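Local coordinates for uncharacterized protein (Staphylococcus aureus subsp. aureus Mu50, PDB 4QPV), which is of unknown function but belongs to the DUF1672 family and has a unique fold built on a kinked-helix-beta-beta-beta repeat, at residues A[26-31]-A[156-161]; A[21-26]-A[266-271]; A[61-66]-A[182-187]. All coordinates share one frame; numbering follows the deposited sequence.

Contact 1: A[26-31]-A[156-161]; sequences KYVGQG and GYTENA
Thr-158, the N-cap residue of helix 159-165, gives its hydroxyl proton to the backbone carbonyl of Tyr-27, with OG1 2.6 Å from Tyr-27 O. The donor lies in the carbonyl plane, at a C=O...donor angle of 145°. Thr-158 OG1 also accepts the capping bond from Ala-161 N, 3.1 Å away, and so acts as donor and acceptor at once. A chi1 of 66° turns OG1 back to the helix start, where it meets Ala-161 N.

A water reinforces this link. It donates to Tyr-27 O, 2.8 Å away, and accepts from Thr-158 N, so that the Tyr-27 carbonyl receives two hydrogen bonds and the amide of the cap residue is drawn into the same network.

Apolar contacts lie around these polar bonds. The methyl CB of Ala-161 reaches the Tyr-27 ring obliquely, 3.8 Å from CD2, while Val-28 and Asn-160 run side by side in the same direction, their CB atoms 3.7 Å apart. Gly-29 N, from the same loop as Tyr-27, lies over the centre of one face of the Tyr-27 ring, and Tyr-27 OH is hydrogen-bonded to Thr-271 O, next to strand 268-270. Gln-30 OE1 takes the Val-28 amide, 2.8 Å from Val-28 N, a side-chain to backbone bond within the loop.

Chemically, the loop before helix 38-46 is joined to the start of helix 159-165 through the hydroxyl that also caps that helix, and the helix N-terminus would be expected to polarise this hydroxyl and strengthen its bond to Tyr-27 O.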
ATOM      1  N   LYS A  26       2.344  19.071   0.501  1.00 35.41           N
ATOM      2  CA  LYS A  26       2.764  19.521   1.815  1.00 36.42           C
ATOM      3  C   LYS A  26       2.233  18.603   2.942  1.00 39.22           C
ATOM      4  O   LYS A  26       2.584  18.794   4.113  1.00 42.34           O
ATOM      5  CB  LYS A  26       2.322  20.980   2.022  1.00 40.29           C
ATOM      6  CG  LYS A  26       3.068  21.934   1.083  1.00 50.27           C
ATOM      7  CD  LYS A  26       2.423  23.294   0.947  1.00 62.40           C
ATOM      8  CE  LYS A  26       3.065  24.063  -0.190  1.00 73.07           C
ATOM      9  NZ  LYS A  26       2.387  25.361  -0.442  1.00 85.44           N
ATOM     10  N   TYR A  27       1.388  17.627   2.602  1.00 29.54           N
ATOM     11  CA  TYR A  27       0.841  16.749   3.625  1.00 27.35           C
ATOM     12  C   TYR A  27       1.835  15.624   3.995  1.00 28.16           C
ATOM     13  O   TYR A  27       2.263  14.862   3.128  1.00 27.21           O
ATOM     14  CB  TYR A  27      -0.484  16.173   3.146  1.00 26.64           C
ATOM     15  CG  TYR A  27      -1.107  15.201   4.126  1.00 25.50           C
ATOM     16  CD1 TYR A  27      -1.644  15.645   5.332  1.00 26.33           C
ATOM     17  CD2 TYR A  27      -1.221  13.846   3.816  1.00 23.92           C
ATOM     18  CE1 TYR A  27      -2.243  14.761   6.225  1.00 24.32           C
ATOM     19  CE2 TYR A  27      -1.848  12.956   4.689  1.00 23.81           C
ATOM     20  CZ  TYR A  27      -2.378  13.423   5.879  1.00 26.66           C
ATOM     21  OH  TYR A  27      -3.013  12.566   6.738  1.00 26.30           O
ATOM     22  N   VAL A  28       2.200  15.547   5.282  1.00 25.06           N
ATOM     23  CA  VAL A  28       3.124  14.531   5.789  1.00 24.70           C
ATOM     24  C   VAL A  28       2.429  13.650   6.869  1.00 29.21           C
ATOM     25  O   VAL A  28       3.104  12.940   7.611  1.00 29.59           O
ATOM     26  CB  VAL A  28       4.484  15.133   6.282  1.00 27.99           C
ATOM     27  CG1 VAL A  28       5.256  15.769   5.117  1.00 27.75           C
ATOM     28  CG2 VAL A  28       4.303  16.123   7.447  1.00 28.62           C
ATOM     29  N   GLY A  29       1.094  13.671   6.908  1.00 26.01           N
ATOM     30  CA  GLY A  29       0.334  12.869   7.867  1.00 25.70           C
ATOM     31  C   GLY A  29      -0.138  13.614   9.101  1.00 31.60           C
ATOM     32  O   GLY A  29      -0.700  12.997  10.016  1.00 30.64           O
ATOM     33  N   GLN A  30       0.065  14.955   9.149  1.00 28.43           N
ATOM     34  CA  GLN A  30      -0.366  15.724  10.332  1.00 29.03           C
ATOM     35  C   GLN A  30      -1.908  15.697  10.411  1.00 32.16           C
ATOM     36  O   GLN A  30      -2.583  15.843   9.396  1.00 31.23           O
ATOM     37  CB  GLN A  30       0.203  17.170  10.338  1.00 30.44           C
ATOM     38  CG  GLN A  30      -0.185  18.040   9.144  1.00 33.42           C
ATOM     39  CD  GLN A  30       0.800  17.950   7.989  1.00 43.14           C
ATOM     40  OE1 GLN A  30       0.958  16.914   7.341  1.00 31.75           O
ATOM     41  NE2 GLN A  30       1.438  19.065   7.670  1.00 35.45           N
ATOM     42  N   GLY A  31      -2.427  15.366  11.582  1.00 29.67           N
ATOM     43  CA  GLY A  31      -3.870  15.270  11.775  1.00 30.16           C
ATOM     44  C   GLY A  31      -4.479  13.923  11.424  1.00 30.63           C
ATOM     45  O   GLY A  31      -5.670  13.727  11.647  1.00 28.57           O
ATOM     46  N   GLY A 156       2.936  13.170  -6.417  1.00 23.95           N
ATOM     47  CA  GLY A 156       2.295  12.054  -5.746  1.00 23.27           C
ATOM     48  C   GLY A 156       2.074  12.473  -4.304  1.00 26.99           C
ATOM     49  O   GLY A 156       2.169  13.657  -3.969  1.00 25.41           O
ATOM     50  N   TYR A 157       1.817  11.507  -3.424  1.00 23.02           N
ATOM     51  CA  TYR A 157       1.818  11.775  -1.978  1.00 23.63           C
ATOM     52  C   TYR A 157       3.252  12.068  -1.546  1.00 26.90           C
ATOM     53  O   TYR A 157       4.164  11.715  -2.283  1.00 26.07           O
ATOM     54  CB  TYR A 157       1.410  10.479  -1.269  1.00 23.51           C
ATOM     55  CG  TYR A 157      -0.059  10.184  -1.138  1.00 24.09           C
ATOM     56  CD1 TYR A 157      -0.828  10.798  -0.147  1.00 26.34           C
ATOM     57  CD2 TYR A 157      -0.637   9.137  -1.854  1.00 24.70           C
ATOM     58  CE1 TYR A 157      -2.166  10.450   0.050  1.00 25.27           C
ATOM     59  CE2 TYR A 157      -1.971   8.781  -1.667  1.00 25.22           C
ATOM     60  CZ  TYR A 157      -2.726   9.431  -0.708  1.00 26.43           C
ATOM     61  OH  TYR A 157      -4.008   9.017  -0.509  1.00 25.55           O
ATOM     62  N   THR A 158       3.485  12.581  -0.344  1.00 23.72           N
ATOM     63  CA  THR A 158       4.847  12.659   0.184  1.00 23.65           C
ATOM     64  C   THR A 158       5.220  11.273   0.742  1.00 25.96           C
ATOM     65  O   THR A 158       4.329  10.463   1.070  1.00 23.15           O
ATOM     66  CB  THR A 158       4.984  13.716   1.299  1.00 27.25           C
ATOM     67  OG1 THR A 158       4.204  13.283   2.440  1.00 25.45           O
ATOM     68  CG2 THR A 158       4.593  15.124   0.837  1.00 25.80           C
ATOM     69  N   GLU A 159       6.520  11.025   0.906  1.00 22.96           N
ATOM     70  CA  GLU A 159       6.987   9.767   1.476  0.50 22.42           C
ATOM     71  C   GLU A 159       6.457   9.617   2.915  1.00 25.64           C
ATOM     72  O   GLU A 159       6.029   8.523   3.289  1.00 25.70           O
ATOM     73  CB  GLU A 159       8.527   9.686   1.429  0.50 24.53           C
ATOM     74  CG  GLU A 159       9.071   9.547   0.017  0.50 36.52           C
ATOM     75  CD  GLU A 159      10.543   9.190  -0.084  0.50 62.96           C
ATOM     76  OE1 GLU A 159      10.876   7.996   0.093  0.50 67.37           O
ATOM     77  OE2 GLU A 159      11.359  10.096  -0.374  0.50 50.32           O
ATOM     78  N   ASN A 160       6.436  10.706   3.714  1.00 23.97           N
ATOM     79  CA  ASN A 160       5.936  10.611   5.093  1.00 24.12           C
ATOM     80  C   ASN A 160       4.463  10.256   5.133  1.00 25.46           C
ATOM     81  O   ASN A 160       4.056   9.438   5.959  1.00 23.37           O
ATOM     82  CB  ASN A 160       6.160  11.898   5.862  1.00 27.80           C
ATOM     83  CG  ASN A 160       7.520  12.006   6.474  1.00 50.68           C
ATOM     84  OD1 ASN A 160       8.251  12.958   6.223  1.00 48.90           O
ATOM     85  ND2 ASN A 160       7.884  11.037   7.291  1.00 43.28           N
ATOM     86  N   ALA A 161       3.668  10.849   4.215  1.00 22.62           N
ATOM     87  CA  ALA A 161       2.235  10.560   4.175  1.00 21.80           C
ATOM     88  C   ALA A 161       1.991   9.069   3.905  1.00 24.88           C
ATOM     89  O   ALA A 161       1.175   8.465   4.599  1.00 25.02           O
ATOM     90  CB  ALA A 161       1.551  11.411   3.100  1.00 22.44           C
TER
HETATM   91  O   HOH W   1       1.043  13.789   0.810  1.00 25.83           O

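Contact 2: A[21-26]-A[266-271]; sequences EMEASK and NKYINT
A two-stranded antiparallel ribbon, formed by strands 21-23 and 268-270, brings the N-terminal part of the modelled chain onto a segment near its C-terminal end. Met-22, present as selenomethionine, and Ile-269 make the hydrogen-bonded pair: Met-22 N donates to Ile-269 O at 3.1 Å, and Ile-269 N to Met-22 O at 2.8 Å. A third bond, from Ala-24 N to Lys-267 O at 2.7 Å, is nearly straight (173° at the hydrogen). A water also donates to Lys-267 O and accepts from Ser-25 N.

In one of its two conformers, Glu-21 crosses Tyr-268 at about a right angle, with Glu-21 OE1 3.5 Å from Tyr-268 CB and bridged by a water to Asn-266 ND2. Asn-266 OD1 accepts from Tyr-268 N in an Asx turn that leads into the strand. Glu-23 CG is 3.9 Å from Lys-267 CD, the two side chains running alongside each other; Lys-267 NZ forms a salt bridge with Asp-230. The Met-22 side chain runs out with CG opposite the backbone N (chi1 -150°) and bends at chi3 (-91°), which leaves CE beside Thr-271. Thr-271 CG2 lies against Met-22, 3.8 Å from both its CB and CE atoms.

Ile-269 and Ala-24 both rest on Phe-226 of strand 220-227, and Ile-269 also meets Tyr-27 and Pro-274, so the ribbon packs against one strand of the mixed sheet.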
ATOM      1  N   GLU A  21      -8.379  20.146   4.950  1.00 37.03           N
ATOM      2  CA  GLU A  21      -7.746  19.798   3.690  0.50 35.74           C
ATOM      3  C   GLU A  21      -6.455  20.571   3.536  1.00 39.41           C
ATOM      4  O   GLU A  21      -6.346  21.685   4.050  1.00 40.59           O
ATOM      5  CB  GLU A  21      -8.699  20.068   2.521  0.50 37.41           C
ATOM      6  CG  GLU A  21      -8.869  18.863   1.615  0.50 42.00           C
ATOM      7  CD  GLU A  21      -9.974  18.973   0.581  0.50 60.38           C
ATOM      8  OE1 GLU A  21     -10.065  20.024  -0.094  0.50 54.41           O
ATOM      9  OE2 GLU A  21     -10.726  17.987   0.420  0.50 51.26           O
HETATM   10  N   MSE A  22      -5.490  19.970   2.866  1.00 34.09           N
HETATM   11  CA  MSE A  22      -4.179  20.513   2.595  1.00 32.69           C
HETATM   12  C   MSE A  22      -3.730  20.101   1.226  1.00 34.33           C
HETATM   13  O   MSE A  22      -4.180  19.059   0.725  1.00 32.68           O
HETATM   14  CB  MSE A  22      -3.228  19.880   3.627  1.00 34.01           C
HETATM   15  CG  MSE A  22      -2.071  20.723   4.010  1.00 39.11           C
HETATM   16 SE   MSE A  22      -1.182  19.738   5.414  0.75 42.31          SE
HETATM   17  CE  MSE A  22      -2.014  20.405   6.816  1.00 40.13           C
ATOM     18  N   GLU A  23      -2.753  20.830   0.665  1.00 30.80           N
ATOM     19  CA  GLU A  23      -2.107  20.427  -0.583  1.00 30.42           C
ATOM     20  C   GLU A  23      -1.370  19.108  -0.341  1.00 32.82           C
ATOM     21  O   GLU A  23      -0.658  18.954   0.667  1.00 31.64           O
ATOM     22  CB  GLU A  23      -1.140  21.517  -1.083  1.00 32.45           C
ATOM     23  CG  GLU A  23      -1.886  22.757  -1.538  1.00 42.84           C
ATOM     24  CD  GLU A  23      -1.036  23.944  -1.933  1.00 61.13           C
ATOM     25  OE1 GLU A  23       0.008  23.744  -2.596  1.00 47.05           O
ATOM     26  OE2 GLU A  23      -1.459  25.086  -1.642  1.00 65.18           O
ATOM     27  N   ALA A  24      -1.580  18.136  -1.228  1.00 29.16           N
ATOM     28  CA  ALA A  24      -0.948  16.823  -1.097  1.00 29.74           C
ATOM     29  C   ALA A  24       0.585  16.914  -1.032  1.00 35.84           C
ATOM     30  O   ALA A  24       1.208  16.143  -0.295  1.00 33.38           O
ATOM     31  CB  ALA A  24      -1.352  15.943  -2.246  1.00 30.17           C
ATOM     32  N   SER A  25       1.183  17.900  -1.739  1.00 34.32           N
ATOM     33  CA  SER A  25       2.643  18.102  -1.745  1.00 35.01           C
ATOM     34  C   SER A  25       3.190  18.523  -0.363  1.00 40.44           C
ATOM     35  O   SER A  25       4.375  18.346  -0.092  1.00 43.14           O
ATOM     36  CB  SER A  25       3.012  19.158  -2.786  1.00 37.64           C
ATOM     37  OG  SER A  25       2.440  20.402  -2.427  1.00 45.51           O
ATOM     38  N   LYS A  26       2.344  19.071   0.501  1.00 35.41           N
ATOM     39  CA  LYS A  26       2.764  19.521   1.815  1.00 36.42           C
ATOM     40  C   LYS A  26       2.233  18.603   2.942  1.00 39.22           C
ATOM     41  O   LYS A  26       2.584  18.794   4.113  1.00 42.34           O
ATOM     42  CB  LYS A  26       2.322  20.980   2.022  1.00 40.29           C
ATOM     43  CG  LYS A  26       3.068  21.934   1.083  1.00 50.27           C
ATOM     44  CD  LYS A  26       2.423  23.294   0.947  1.00 62.40           C
ATOM     45  CE  LYS A  26       3.065  24.063  -0.190  1.00 73.07           C
ATOM     46  NZ  LYS A  26       2.387  25.361  -0.442  1.00 85.44           N
ATOM     47  N   ASN A 266      -7.483  16.459  -7.944  1.00 27.43           N
ATOM     48  CA  ASN A 266      -7.041  17.826  -7.644  1.00 27.95           C
ATOM     49  C   ASN A 266      -5.857  17.776  -6.629  1.00 28.55           C
ATOM     50  O   ASN A 266      -5.440  16.685  -6.200  1.00 25.67           O
ATOM     51  CB  ASN A 266      -8.218  18.709  -7.180  1.00 30.87           C
ATOM     52  CG  ASN A 266      -8.781  18.401  -5.811  1.00 39.40           C
ATOM     53  OD1 ASN A 266      -8.152  17.746  -4.968  1.00 32.14           O
ATOM     54  ND2 ASN A 266      -9.969  18.923  -5.538  1.00 36.50           N
ATOM     55  N   LYS A 267      -5.291  18.945  -6.279  1.00 25.72           N
ATOM     56  CA  LYS A 267      -4.076  19.018  -5.462  1.00 26.22           C
ATOM     57  C   LYS A 267      -4.280  18.750  -3.976  1.00 30.92           C
ATOM     58  O   LYS A 267      -3.299  18.766  -3.230  1.00 30.12           O
ATOM     59  CB  LYS A 267      -3.427  20.416  -5.632  1.00 30.62           C
ATOM     60  CG  LYS A 267      -4.228  21.578  -5.051  1.00 40.36           C
ATOM     61  CD  LYS A 267      -3.457  22.905  -5.115  1.00 49.74           C
ATOM     62  CE  LYS A 267      -3.386  23.515  -6.498  1.00 63.51           C
ATOM     63  NZ  LYS A 267      -2.685  24.828  -6.480  1.00 72.28           N
ATOM     64  N   TYR A 268      -5.529  18.532  -3.531  1.00 28.52           N
ATOM     65  CA  TYR A 268      -5.814  18.455  -2.098  1.00 28.79           C
ATOM     66  C   TYR A 268      -5.949  17.055  -1.541  1.00 31.97           C
ATOM     67  O   TYR A 268      -6.209  16.108  -2.271  1.00 31.72           O
ATOM     68  CB  TYR A 268      -7.086  19.239  -1.773  1.00 31.92           C
ATOM     69  CG  TYR A 268      -6.974  20.701  -2.141  1.00 36.85           C
ATOM     70  CD1 TYR A 268      -6.244  21.586  -1.351  1.00 40.28           C
ATOM     71  CD2 TYR A 268      -7.565  21.193  -3.299  1.00 38.65           C
ATOM     72  CE1 TYR A 268      -6.113  22.930  -1.700  1.00 42.87           C
ATOM     73  CE2 TYR A 268      -7.455  22.538  -3.651  1.00 41.31           C
ATOM     74  CZ  TYR A 268      -6.724  23.403  -2.850  1.00 52.37           C
ATOM     75  OH  TYR A 268      -6.610  24.731  -3.192  1.00 58.56           O
ATOM     76  N   ILE A 269      -5.785  16.944  -0.224  1.00 28.31           N
ATOM     77  CA  ILE A 269      -5.910  15.681   0.494  1.00 27.38           C
ATOM     78  C   ILE A 269      -6.569  15.951   1.838  1.00 32.05           C
ATOM     79  O   ILE A 269      -6.251  16.942   2.503  1.00 32.54           O
ATOM     80  CB  ILE A 269      -4.553  14.910   0.625  1.00 29.54           C
ATOM     81  CG1 ILE A 269      -4.749  13.444   1.150  1.00 28.62           C
ATOM     82  CG2 ILE A 269      -3.520  15.667   1.467  1.00 30.13           C
ATOM     83  CD1 ILE A 269      -5.477  12.454   0.161  1.00 34.98           C
ATOM     84  N   ASN A 270      -7.501  15.078   2.224  1.00 28.23           N
ATOM     85  CA  ASN A 270      -8.165  15.175   3.525  1.00 28.12           C
ATOM     86  C   ASN A 270      -7.136  14.784   4.600  1.00 28.05           C
ATOM     87  O   ASN A 270      -6.614  13.676   4.554  1.00 26.33           O
ATOM     88  CB  ASN A 270      -9.381  14.251   3.534  1.00 30.00           C
ATOM     89  CG  ASN A 270     -10.231  14.399   4.760  1.00 44.04           C
ATOM     90  OD1 ASN A 270      -9.859  14.001   5.858  1.00 34.02           O
ATOM     91  ND2 ASN A 270     -11.400  14.960   4.583  1.00 41.25           N
ATOM     92  N   THR A 271      -6.837  15.675   5.545  1.00 24.82           N
ATOM     93  CA  THR A 271      -5.771  15.424   6.533  1.00 24.84           C
ATOM     94  C   THR A 271      -6.094  14.315   7.547  1.00 28.99           C
ATOM     95  O   THR A 271      -5.202  13.540   7.888  1.00 28.00           O
ATOM     96  CB  THR A 271      -5.363  16.714   7.269  1.00 31.20           C
ATOM     97  OG1 THR A 271      -6.499  17.270   7.927  1.00 30.62           O
ATOM     98  CG2 THR A 271      -4.740  17.757   6.324  1.00 29.78           C
TER
HETATM   99  O   HOH W   2     -11.004  18.850  -2.510  1.00 54.41           O
HETATM  100  O   HOH W   3      -0.642  19.059  -3.955  1.00 35.94           O

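Contact 3: A[61-66]-A[182-187]; sequences DNFGLK and YTLDEY
Tyr-187, in the first turn of helix 184-190, meets Phe-63 in a T-shaped aromatic pair that joins this turn to the C-terminal end of helix 48-63. With CG anti to the backbone N (chi1 175°), its side chain extends from CB across to Phe-63. Along one side of the ring, CD2 lies 3.9 Å from Phe-63 CD1, and CE2, the next atom, approaches the Phe-63 backbone, 3.5 Å from CA. On the other side, CE1 also approaches Phe-63 CD1. That atom stands over the centre of one Tyr-187 face, so that Phe-63 presents its edge; the ring centroids are 5.2 Å apart and the planes are at 83°. Tyr-187 CZ is 3.4 Å from Phe-63 O, which lies in the plane of the ring at its edge. At the tip, the hydroxyl also touches Phe-63 CB, and Leu-65 CD1 lies 3.7 Å from Tyr-187 OH.

Leu-184, three residues before Tyr-187, packs on Asn-62 and Phe-63. Its two methyls divide the work: CD1 lies 3.4 Å from Asn-62 O and also meets Phe-63 CE1, while CD2 rests 3.5 Å from Asn-62 OD1. That amide oxygen has its polar partner in Ser-111 N, and Asn-62 O accepts from Lys-188 NZ.

The start of helix 184-190 is fixed by a capping box: Thr-183 N donates to Glu-186 OE1, and Glu-186 N to Thr-183 OG1. Across the contact, Gly-64 leaves the helix with positive phi, and the Leu-65 side chain packs on Val-125 of helix 116-133 and Phe-92 of strand 90-98. The Phe-63 ring likewise meets Leu-121 and Val-122 of helix 116-133. Tyr-187 OH donates to Phe-63 O at 2.7 Å, in the carbonyl plane and on a lone pair.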
ATOM      1  N   ASP A  61       5.330 -13.572  13.624  1.00 31.93           N
ATOM      2  CA  ASP A  61       4.609 -14.798  13.982  1.00 32.85           C
ATOM      3  C   ASP A  61       3.721 -15.334  12.844  1.00 36.93           C
ATOM      4  O   ASP A  61       3.718 -16.539  12.582  1.00 37.70           O
ATOM      5  CB  ASP A  61       3.729 -14.558  15.218  1.00 34.41           C
ATOM      6  CG  ASP A  61       4.493 -14.385  16.523  1.00 37.90           C
ATOM      7  OD1 ASP A  61       5.698 -14.745  16.566  1.00 39.01           O
ATOM      8  OD2 ASP A  61       3.900 -13.875  17.488  1.00 39.63           O
ATOM      9  N   ASN A  62       2.985 -14.451  12.178  1.00 31.40           N
ATOM     10  CA  ASN A  62       2.014 -14.871  11.170  1.00 33.26           C
ATOM     11  C   ASN A  62       2.528 -14.917   9.738  1.00 37.48           C
ATOM     12  O   ASN A  62       2.072 -15.777   8.989  1.00 40.04           O
ATOM     13  CB  ASN A  62       0.749 -13.990  11.242  1.00 30.03           C
ATOM     14  CG  ASN A  62       0.001 -14.235  12.536  1.00 41.39           C
ATOM     15  OD1 ASN A  62      -0.496 -15.339  12.785  1.00 36.03           O
ATOM     16  ND2 ASN A  62       0.056 -13.284  13.462  1.00 31.45           N
ATOM     17  N   PHE A  63       3.444 -14.034   9.347  1.00 32.21           N
ATOM     18  CA  PHE A  63       3.910 -14.014   7.961  1.00 31.09           C
ATOM     19  C   PHE A  63       5.390 -14.379   7.787  1.00 36.34           C
ATOM     20  O   PHE A  63       5.829 -14.591   6.647  1.00 35.28           O
ATOM     21  CB  PHE A  63       3.619 -12.643   7.321  1.00 30.57           C
ATOM     22  CG  PHE A  63       2.154 -12.282   7.410  1.00 31.25           C
ATOM     23  CD1 PHE A  63       1.212 -12.916   6.604  1.00 34.69           C
ATOM     24  CD2 PHE A  63       1.703 -11.359   8.349  1.00 33.36           C
ATOM     25  CE1 PHE A  63      -0.147 -12.602   6.705  1.00 35.33           C
ATOM     26  CE2 PHE A  63       0.338 -11.062   8.464  1.00 35.53           C
ATOM     27  CZ  PHE A  63      -0.576 -11.695   7.648  1.00 33.42           C
ATOM     28  N   GLY A  64       6.136 -14.482   8.890  1.00 33.37           N
ATOM     29  CA  GLY A  64       7.558 -14.823   8.840  1.00 33.15           C
ATOM     30  C   GLY A  64       8.379 -13.693   8.249  1.00 34.95           C
ATOM     31  O   GLY A  64       9.436 -13.924   7.656  1.00 34.96           O
ATOM     32  N   LEU A  65       7.871 -12.456   8.381  1.00 29.84           N
ATOM     33  CA  LEU A  65       8.526 -11.268   7.846  1.00 28.94           C
ATOM     34  C   LEU A  65       8.916 -10.270   8.923  1.00 32.77           C
ATOM     35  O   LEU A  65       8.179 -10.070   9.898  1.00 31.56           O
ATOM     36  CB  LEU A  65       7.608 -10.571   6.838  1.00 27.91           C
ATOM     37  CG  LEU A  65       7.379 -11.348   5.526  1.00 32.53           C
ATOM     38  CD1 LEU A  65       6.143 -10.824   4.802  1.00 32.47           C
ATOM     39  CD2 LEU A  65       8.621 -11.291   4.618  1.00 33.30           C
ATOM     40  N   LYS A  66      10.062  -9.620   8.717  1.00 29.67           N
ATOM     41  CA  LYS A  66      10.574  -8.571   9.589  1.00 29.30           C
ATOM     42  C   LYS A  66      10.002  -7.228   9.117  1.00 29.33           C
ATOM     43  O   LYS A  66      10.222  -6.818   7.977  1.00 29.05           O
ATOM     44  CB  LYS A  66      12.119  -8.568   9.578  1.00 33.50           C
ATOM     45  CG  LYS A  66      12.748  -7.738  10.701  1.00 53.96           C
ATOM     46  CD  LYS A  66      14.224  -7.385  10.444  1.00 69.02           C
ATOM     47  CE  LYS A  66      15.178  -8.550  10.615  1.00 90.66           C
ATOM     48  NZ  LYS A  66      16.560  -8.207  10.181  1.00104.83           N
ATOM     49  N   TYR A 182      -5.771 -14.452   0.117  1.00 36.56           N
ATOM     50  CA  TYR A 182      -5.879 -15.881   0.424  1.00 38.16           C
ATOM     51  C   TYR A 182      -5.945 -16.009   1.922  1.00 42.19           C
ATOM     52  O   TYR A 182      -5.754 -15.016   2.628  1.00 39.86           O
ATOM     53  CB  TYR A 182      -4.701 -16.706  -0.153  1.00 40.09           C
ATOM     54  CG  TYR A 182      -4.640 -16.729  -1.664  1.00 41.42           C
ATOM     55  CD1 TYR A 182      -5.537 -17.494  -2.407  1.00 44.54           C
ATOM     56  CD2 TYR A 182      -3.721 -15.943  -2.357  1.00 41.02           C
ATOM     57  CE1 TYR A 182      -5.509 -17.489  -3.801  1.00 43.93           C
ATOM     58  CE2 TYR A 182      -3.675 -15.942  -3.750  1.00 41.75           C
ATOM     59  CZ  TYR A 182      -4.569 -16.720  -4.467  1.00 48.01           C
ATOM     60  OH  TYR A 182      -4.530 -16.721  -5.842  1.00 46.41           O
ATOM     61  N   THR A 183      -6.213 -17.200   2.427  1.00 41.24           N
ATOM     62  CA  THR A 183      -6.237 -17.391   3.879  1.00 40.62           C
ATOM     63  C   THR A 183      -4.799 -17.473   4.420  1.00 41.85           C
ATOM     64  O   THR A 183      -3.853 -17.659   3.650  1.00 40.03           O
ATOM     65  CB  THR A 183      -7.022 -18.666   4.217  1.00 45.03           C
ATOM     66  OG1 THR A 183      -6.312 -19.775   3.669  1.00 44.36           O
ATOM     67  CG2 THR A 183      -8.456 -18.629   3.695  1.00 47.76           C
ATOM     68  N   LEU A 184      -4.642 -17.393   5.744  1.00 39.53           N
ATOM     69  CA  LEU A 184      -3.334 -17.526   6.352  1.00 39.47           C
ATOM     70  C   LEU A 184      -2.789 -18.957   6.122  1.00 43.54           C
ATOM     71  O   LEU A 184      -1.586 -19.107   5.908  1.00 41.29           O
ATOM     72  CB  LEU A 184      -3.393 -17.169   7.847  1.00 39.71           C
ATOM     73  CG  LEU A 184      -2.047 -17.028   8.562  1.00 44.76           C
ATOM     74  CD1 LEU A 184      -1.185 -15.949   7.919  1.00 44.32           C
ATOM     75  CD2 LEU A 184      -2.249 -16.742  10.036  1.00 47.98           C
ATOM     76  N   ASP A 185      -3.675 -19.993   6.101  1.00 42.59           N
ATOM     77  CA  ASP A 185      -3.235 -21.366   5.819  1.00 44.62           C
ATOM     78  C   ASP A 185      -2.659 -21.436   4.412  1.00 47.89           C
ATOM     79  O   ASP A 185      -1.589 -22.013   4.225  1.00 48.57           O
ATOM     80  CB  ASP A 185      -4.379 -22.386   5.988  1.00 48.93           C
ATOM     81  CG  ASP A 185      -4.687 -22.759   7.428  1.00 63.30           C
ATOM     82  OD1 ASP A 185      -3.866 -22.438   8.317  1.00 63.00           O
ATOM     83  OD2 ASP A 185      -5.741 -23.389   7.665  1.00 73.56           O
ATOM     84  N   GLU A 186      -3.339 -20.791   3.439  1.00 42.62           N
ATOM     85  CA  GLU A 186      -2.889 -20.737   2.048  1.00 42.04           C
ATOM     86  C   GLU A 186      -1.568 -19.964   1.954  1.00 43.36           C
ATOM     87  O   GLU A 186      -0.670 -20.405   1.229  1.00 43.64           O
ATOM     88  CB  GLU A 186      -3.959 -20.118   1.141  1.00 43.01           C
ATOM     89  CG  GLU A 186      -5.068 -21.098   0.795  1.00 53.54           C
ATOM     90  CD  GLU A 186      -6.353 -20.531   0.219  1.00 65.61           C
ATOM     91  OE1 GLU A 186      -6.635 -19.325   0.414  1.00 49.61           O
ATOM     92  OE2 GLU A 186      -7.113 -21.321  -0.381  1.00 59.68           O
ATOM     93  N   TYR A 187      -1.416 -18.870   2.744  1.00 38.87           N
ATOM     94  CA  TYR A 187      -0.170 -18.103   2.801  1.00 36.60           C
ATOM     95  C   TYR A 187       0.974 -18.995   3.304  1.00 42.18           C
ATOM     96  O   TYR A 187       2.049 -19.020   2.701  1.00 41.83           O
ATOM     97  CB  TYR A 187      -0.306 -16.852   3.701  1.00 35.76           C
ATOM     98  CG  TYR A 187       1.009 -16.117   3.872  1.00 35.82           C
ATOM     99  CD1 TYR A 187       1.428 -15.170   2.938  1.00 36.38           C
ATOM    100  CD2 TYR A 187       1.865 -16.412   4.933  1.00 36.00           C
ATOM    101  CE1 TYR A 187       2.656 -14.524   3.061  1.00 34.86           C
ATOM    102  CE2 TYR A 187       3.105 -15.786   5.056  1.00 35.75           C
ATOM    103  CZ  TYR A 187       3.487 -14.828   4.126  1.00 40.23           C
ATOM    104  OH  TYR A 187       4.694 -14.185   4.236  1.00 36.95           O
TER

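How the contacts relate
Contacts 1 and 2 are neighbours, their centres 8 Å apart. They share Lys-26, and Thr-158 CG2 packs on Ser-25 O while Gln-30 NE2 lies by the selenium of Met-22. Contact 3 lies on the opposite side of the chain's centre, about 29 Å from contact 1 and 35 Å from contact 2, centre to centre. Along the chain the first segments run 21-26, 26-31, 61-66 and the second 156-161, 182-187, 266-271: contact 2 encloses both others, while contacts 1 and 3 interleave. The N-terminal region is thus tied to the start of helix 159-165 and to strand 268-270, and helix 48-63 to helix 184-190, so that distant parts of the chain are joined at two separate places.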